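Local coordinates for Xaa-Pro Dipeptidase (PDB 2QS8), which probably acts as a metal-dependent carboxypeptidase of the amidohydrolase superfamily, perhaps cleaving Xaa-Pro dipeptides, and here holds methionine in its active site, at residues A[29-41]-A[373-385]. Sequence-based numbering, arbitrary orientation.
Sequences SIVIDGNIISDIK and GSIESGKLADLIA
Ile37 drops its side chain into the hollow formed where 376-381 curls round it. CG1 lies anti to the carbonyl carbon (chi1 -65°), and with chi2 extended it carries CD1 inward until it lies 4.0 Å from CG2 of Ile375, while CG1 passes over Ala381. The backbone closes the rim of this socket: Ile37 N gives a nearly straight hydrogen bond to Lys379 O (3.0 Å), and Ile37 O accepts one from the N of Gly378 (2.7 Å), the second corner of the type II turn 376-379. Replacing Ile37 by an alanine is likely to leave a gap between Ile375 and Ala381. Deeper in, Ile30 and Leu383 meet tip to tip, CD1 to CD2, 3.8 Å apart, and the same Ile30 methyl rests against CG2 of Ile375, the two side chains crossing at about a right angle. Ile32 sets CG2 on the methyl of Ala381 and slides past Leu383. Toward the open end of the hairpin, Ile40 lays CD1 on the chain entering the turn, 3.5 Å from Ile375 O. On the outer side, CD2 of Leu380 rests against both ND2 of Asn35 and CD1 of Ile36; there the N of Ala381, the central residue of an inverse gamma turn, reaches Asn35 O (2.8 Å) from above the carbonyl plane. Glu376 turns away to a salt bridge with Lys20. The hairpin of strands 28-33 and 36-42 thus packs against the chain leading into strand 383-386, within the beta-rich part of the molecule beside the TIM barrel; strand 28-33 pairs with 9-16, and strand 383-386 runs between 60-67 and 400-405.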
loop_
_atom_site.group_PDB
_atom_site.type_symbol
_atom_site.label_atom_id
_atom_site.label_comp_id
_atom_site.label_asym_id
_atom_site.label_seq_id
_atom_site.Cartn_x
_atom_site.Cartn_y
_atom_site.Cartn_z
ATOM N N SER A 29 -10.854 48.457 36.097
ATOM C CA SER A 29 -9.988 49.162 35.163
ATOM C C SER A 29 -9.012 48.175 34.549
ATOM O O SER A 29 -8.279 47.486 35.262
ATOM C CB SER A 29 -9.207 50.270 35.869
ATOM O OG SER A 29 -10.019 51.408 36.092
ATOM N N ILE A 30 -9.013 48.100 33.224
ATOM C CA ILE A 30 -8.125 47.202 32.501
ATOM C C ILE A 30 -7.131 48.071 31.741
ATOM O O ILE A 30 -7.524 49.011 31.056
ATOM C CB ILE A 30 -8.917 46.334 31.502
ATOM C CG1 ILE A 30 -10.049 45.616 32.238
ATOM C CG2 ILE A 30 -7.986 45.332 30.831
ATOM C CD1 ILE A 30 -11.038 44.921 31.328
ATOM N N VAL A 31 -5.845 47.765 31.871
ATOM C CA VAL A 31 -4.830 48.555 31.187
ATOM C C VAL A 31 -4.173 47.737 30.094
ATOM O O VAL A 31 -3.678 46.638 30.341
ATOM C CB VAL A 31 -3.749 49.056 32.170
ATOM C CG1 VAL A 31 -2.874 50.089 31.495
ATOM C CG2 VAL A 31 -4.395 49.652 33.388
ATOM N N ILE A 32 -4.177 48.278 28.881
ATOM C CA ILE A 32 -3.590 47.602 27.734
ATOM C C ILE A 32 -2.298 48.273 27.288
ATOM O O ILE A 32 -2.252 49.486 27.084
ATOM C CB ILE A 32 -4.580 47.572 26.555
ATOM C CG1 ILE A 32 -5.804 46.741 26.939
ATOM C CG2 ILE A 32 -3.912 47.004 25.319
ATOM C CD1 ILE A 32 -6.953 46.863 25.969
ATOM N N ASP A 33 -1.252 47.466 27.148
ATOM C CA ASP A 33 0.057 47.938 26.720
ATOM C C ASP A 33 0.472 47.066 25.533
ATOM O O ASP A 33 0.827 45.893 25.697
ATOM C CB ASP A 33 1.055 47.811 27.876
ATOM C CG ASP A 33 2.435 48.330 27.523
ATOM O OD1 ASP A 33 2.534 49.317 26.765
ATOM O OD2 ASP A 33 3.425 47.753 28.015
ATOM N N GLY A 34 0.418 47.641 24.336
ATOM C CA GLY A 34 0.743 46.871 23.152
ATOM C C GLY A 34 -0.383 45.871 22.932
ATOM O O GLY A 34 -1.557 46.246 22.901
ATOM N N ASN A 35 -0.038 44.595 22.795
ATOM C CA ASN A 35 -1.047 43.560 22.586
ATOM C C ASN A 35 -1.275 42.779 23.882
ATOM O O ASN A 35 -1.903 41.719 23.883
ATOM C CB ASN A 35 -0.599 42.615 21.468
ATOM C CG ASN A 35 0.650 41.832 21.829
ATOM O OD1 ASN A 35 1.366 42.165 22.776
ATOM N ND2 ASN A 35 0.923 40.785 21.066
ATOM N N ILE A 36 -0.771 43.329 24.985
ATOM C CA ILE A 36 -0.884 42.689 26.295
ATOM C C ILE A 36 -1.723 43.449 27.319
ATOM O O ILE A 36 -1.776 44.675 27.316
ATOM C CB ILE A 36 0.528 42.484 26.910
ATOM C CG1 ILE A 36 1.392 41.649 25.969
ATOM C CG2 ILE A 36 0.427 41.794 28.269
ATOM C CD1 ILE A 36 0.838 40.262 25.699
ATOM N N ILE A 37 -2.376 42.700 28.200
ATOM C CA ILE A 37 -3.150 43.282 29.286
ATOM C C ILE A 37 -2.092 43.437 30.384
ATOM O O ILE A 37 -1.677 42.454 30.990
ATOM C CB ILE A 37 -4.264 42.324 29.760
ATOM C CG1 ILE A 37 -5.285 42.121 28.640
ATOM C CG2 ILE A 37 -4.938 42.871 31.004
ATOM C CD1 ILE A 37 -6.328 41.069 28.944
ATOM N N SER A 38 -1.643 44.669 30.613
ATOM C CA SER A 38 -0.603 44.938 31.607
ATOM C C SER A 38 -1.065 45.093 33.053
ATOM O O SER A 38 -0.282 44.905 33.979
ATOM C CB SER A 38 0.194 46.178 31.206
ATOM O OG SER A 38 -0.651 47.302 31.090
ATOM N N ASP A 39 -2.326 45.441 33.266
ATOM C CA ASP A 39 -2.782 45.600 34.634
ATOM C C ASP A 39 -4.301 45.601 34.779
ATOM O O ASP A 39 -5.032 45.847 33.824
ATOM C CB ASP A 39 -2.201 46.886 35.222
ATOM C CG ASP A 39 -2.019 46.814 36.726
ATOM O OD1 ASP A 39 -1.712 47.868 37.326
ATOM O OD2 ASP A 39 -2.175 45.715 37.306
ATOM N N ILE A 40 -4.761 45.321 35.993
ATOM C CA ILE A 40 -6.186 45.278 36.293
ATOM C C ILE A 40 -6.381 45.830 37.693
ATOM O O ILE A 40 -6.052 45.170 38.676
ATOM C CB ILE A 40 -6.721 43.830 36.253
ATOM C CG1 ILE A 40 -6.436 43.210 34.884
ATOM C CG2 ILE A 40 -8.213 43.814 36.556
ATOM C CD1 ILE A 40 -6.725 41.741 34.818
ATOM N N LYS A 41 -6.916 47.039 37.777
ATOM C CA LYS A 41 -7.144 47.671 39.066
ATOM C C LYS A 41 -8.630 47.869 39.347
ATOM O O LYS A 41 -9.435 48.004 38.423
ATOM C CB LYS A 41 -6.401 49.008 39.113
ATOM C CG LYS A 41 -4.892 48.848 39.019
ATOM C CD LYS A 41 -4.152 50.151 39.306
ATOM C CE LYS A 41 -2.650 49.906 39.461
ATOM N NZ LYS A 41 -2.370 48.886 40.520
ATOM N N GLY A 373 -8.094 33.547 26.574
ATOM C CA GLY A 373 -9.141 32.858 27.307
ATOM C C GLY A 373 -9.664 33.542 28.551
ATOM O O GLY A 373 -10.701 33.143 29.082
ATOM N N SER A 374 -8.965 34.565 29.022
ATOM C CA SER A 374 -9.394 35.284 30.220
ATOM C C SER A 374 -8.774 36.671 30.288
ATOM O O SER A 374 -7.724 36.932 29.696
ATOM C CB SER A 374 -9.014 34.508 31.484
ATOM O OG SER A 374 -7.607 34.450 31.638
ATOM N N ILE A 375 -9.437 37.568 31.006
ATOM C CA ILE A 375 -8.918 38.917 31.155
ATOM C C ILE A 375 -8.101 38.912 32.440
ATOM O O ILE A 375 -8.623 39.092 33.540
ATOM C CB ILE A 375 -10.056 39.931 31.192
ATOM C CG1 ILE A 375 -10.847 39.820 29.877
ATOM C CG2 ILE A 375 -9.497 41.332 31.377
ATOM C CD1 ILE A 375 -12.036 40.740 29.755
ATOM N N GLU A 376 -6.808 38.667 32.266
ATOM C CA GLU A 376 -5.855 38.565 33.357
ATOM C C GLU A 376 -4.558 39.224 32.920
ATOM O O GLU A 376 -4.211 39.202 31.736
ATOM C CB GLU A 376 -5.599 37.087 33.664
ATOM C CG GLU A 376 -5.827 36.675 35.112
ATOM C CD GLU A 376 -6.110 35.178 35.265
ATOM O OE1 GLU A 376 -6.218 34.710 36.418
ATOM O OE2 GLU A 376 -6.235 34.472 34.239
ATOM N N SER A 377 -3.843 39.802 33.877
ATOM C CA SER A 377 -2.581 40.469 33.587
ATOM C C SER A 377 -1.591 39.511 32.926
ATOM O O SER A 377 -1.393 38.387 33.392
ATOM C CB SER A 377 -1.970 41.022 34.881
ATOM O OG SER A 377 -2.863 41.910 35.534
ATOM N N GLY A 378 -0.969 39.970 31.844
ATOM C CA GLY A 378 -0.012 39.146 31.137
ATOM C C GLY A 378 -0.557 38.534 29.855
ATOM O O GLY A 378 0.171 38.403 28.874
ATOM N N LYS A 379 -1.835 38.168 29.847
ATOM C CA LYS A 379 -2.436 37.563 28.658
ATOM C C LYS A 379 -2.631 38.546 27.517
ATOM O O LYS A 379 -2.536 39.756 27.714
ATOM C CB LYS A 379 -3.775 36.911 29.007
ATOM C CG LYS A 379 -3.621 35.619 29.790
ATOM C CD LYS A 379 -4.896 34.799 29.768
ATOM C CE LYS A 379 -4.700 33.458 30.460
ATOM N NZ LYS A 379 -5.933 32.621 30.415
ATOM N N LEU A 380 -2.893 38.022 26.325
ATOM C CA LEU A 380 -3.107 38.861 25.150
ATOM C C LEU A 380 -4.407 39.649 25.279
ATOM O O LEU A 380 -5.407 39.154 25.818
ATOM C CB LEU A 380 -3.126 38.001 23.879
ATOM C CG LEU A 380 -1.803 37.308 23.503
ATOM C CD1 LEU A 380 -2.006 36.381 22.300
ATOM C CD2 LEU A 380 -0.749 38.356 23.177
ATOM N N ALA A 381 -4.384 40.880 24.779
ATOM C CA ALA A 381 -5.530 41.777 24.842
ATOM C C ALA A 381 -6.633 41.518 23.814
ATOM O O ALA A 381 -6.754 42.229 22.812
ATOM C CB ALA A 381 -5.056 43.231 24.742
ATOM N N ASP A 382 -7.429 40.486 24.075
ATOM C CA ASP A 382 -8.560 40.124 23.235
ATOM C C ASP A 382 -9.786 40.329 24.123
ATOM O O ASP A 382 -10.050 39.528 25.024
ATOM C CB ASP A 382 -8.462 38.656 22.799
ATOM C CG ASP A 382 -7.596 38.463 21.561
ATOM O OD1 ASP A 382 -6.784 39.360 21.244
ATOM O OD2 ASP A 382 -7.726 37.401 20.908
ATOM N N LEU A 383 -10.523 41.409 23.880
ATOM C CA LEU A 383 -11.697 41.716 24.690
ATOM C C LEU A 383 -12.910 42.179 23.894
ATOM O O LEU A 383 -12.789 42.770 22.820
ATOM C CB LEU A 383 -11.370 42.806 25.722
ATOM C CG LEU A 383 -10.105 42.709 26.578
ATOM C CD1 LEU A 383 -8.913 43.199 25.770
ATOM C CD2 LEU A 383 -10.275 43.559 27.843
ATOM N N ILE A 384 -14.085 41.916 24.444
ATOM C CA ILE A 384 -15.321 42.337 23.816
ATOM C C ILE A 384 -16.188 42.988 24.888
ATOM O O ILE A 384 -15.925 42.844 26.086
ATOM C CB ILE A 384 -16.101 41.145 23.209
ATOM C CG1 ILE A 384 -16.550 40.196 24.322
ATOM C CG2 ILE A 384 -15.228 40.410 22.201
ATOM C CD1 ILE A 384 -17.576 39.164 23.875
ATOM N N ALA A 385 -17.217 43.708 24.457
ATOM C CA ALA A 385 -18.119 44.372 25.384
ATOM C C ALA A 385 -19.523 44.330 24.808
ATOM O O ALA A 385 -19.693 44.218 23.602
ATOM C CB ALA A 385 -17.680 45.800 25.602
#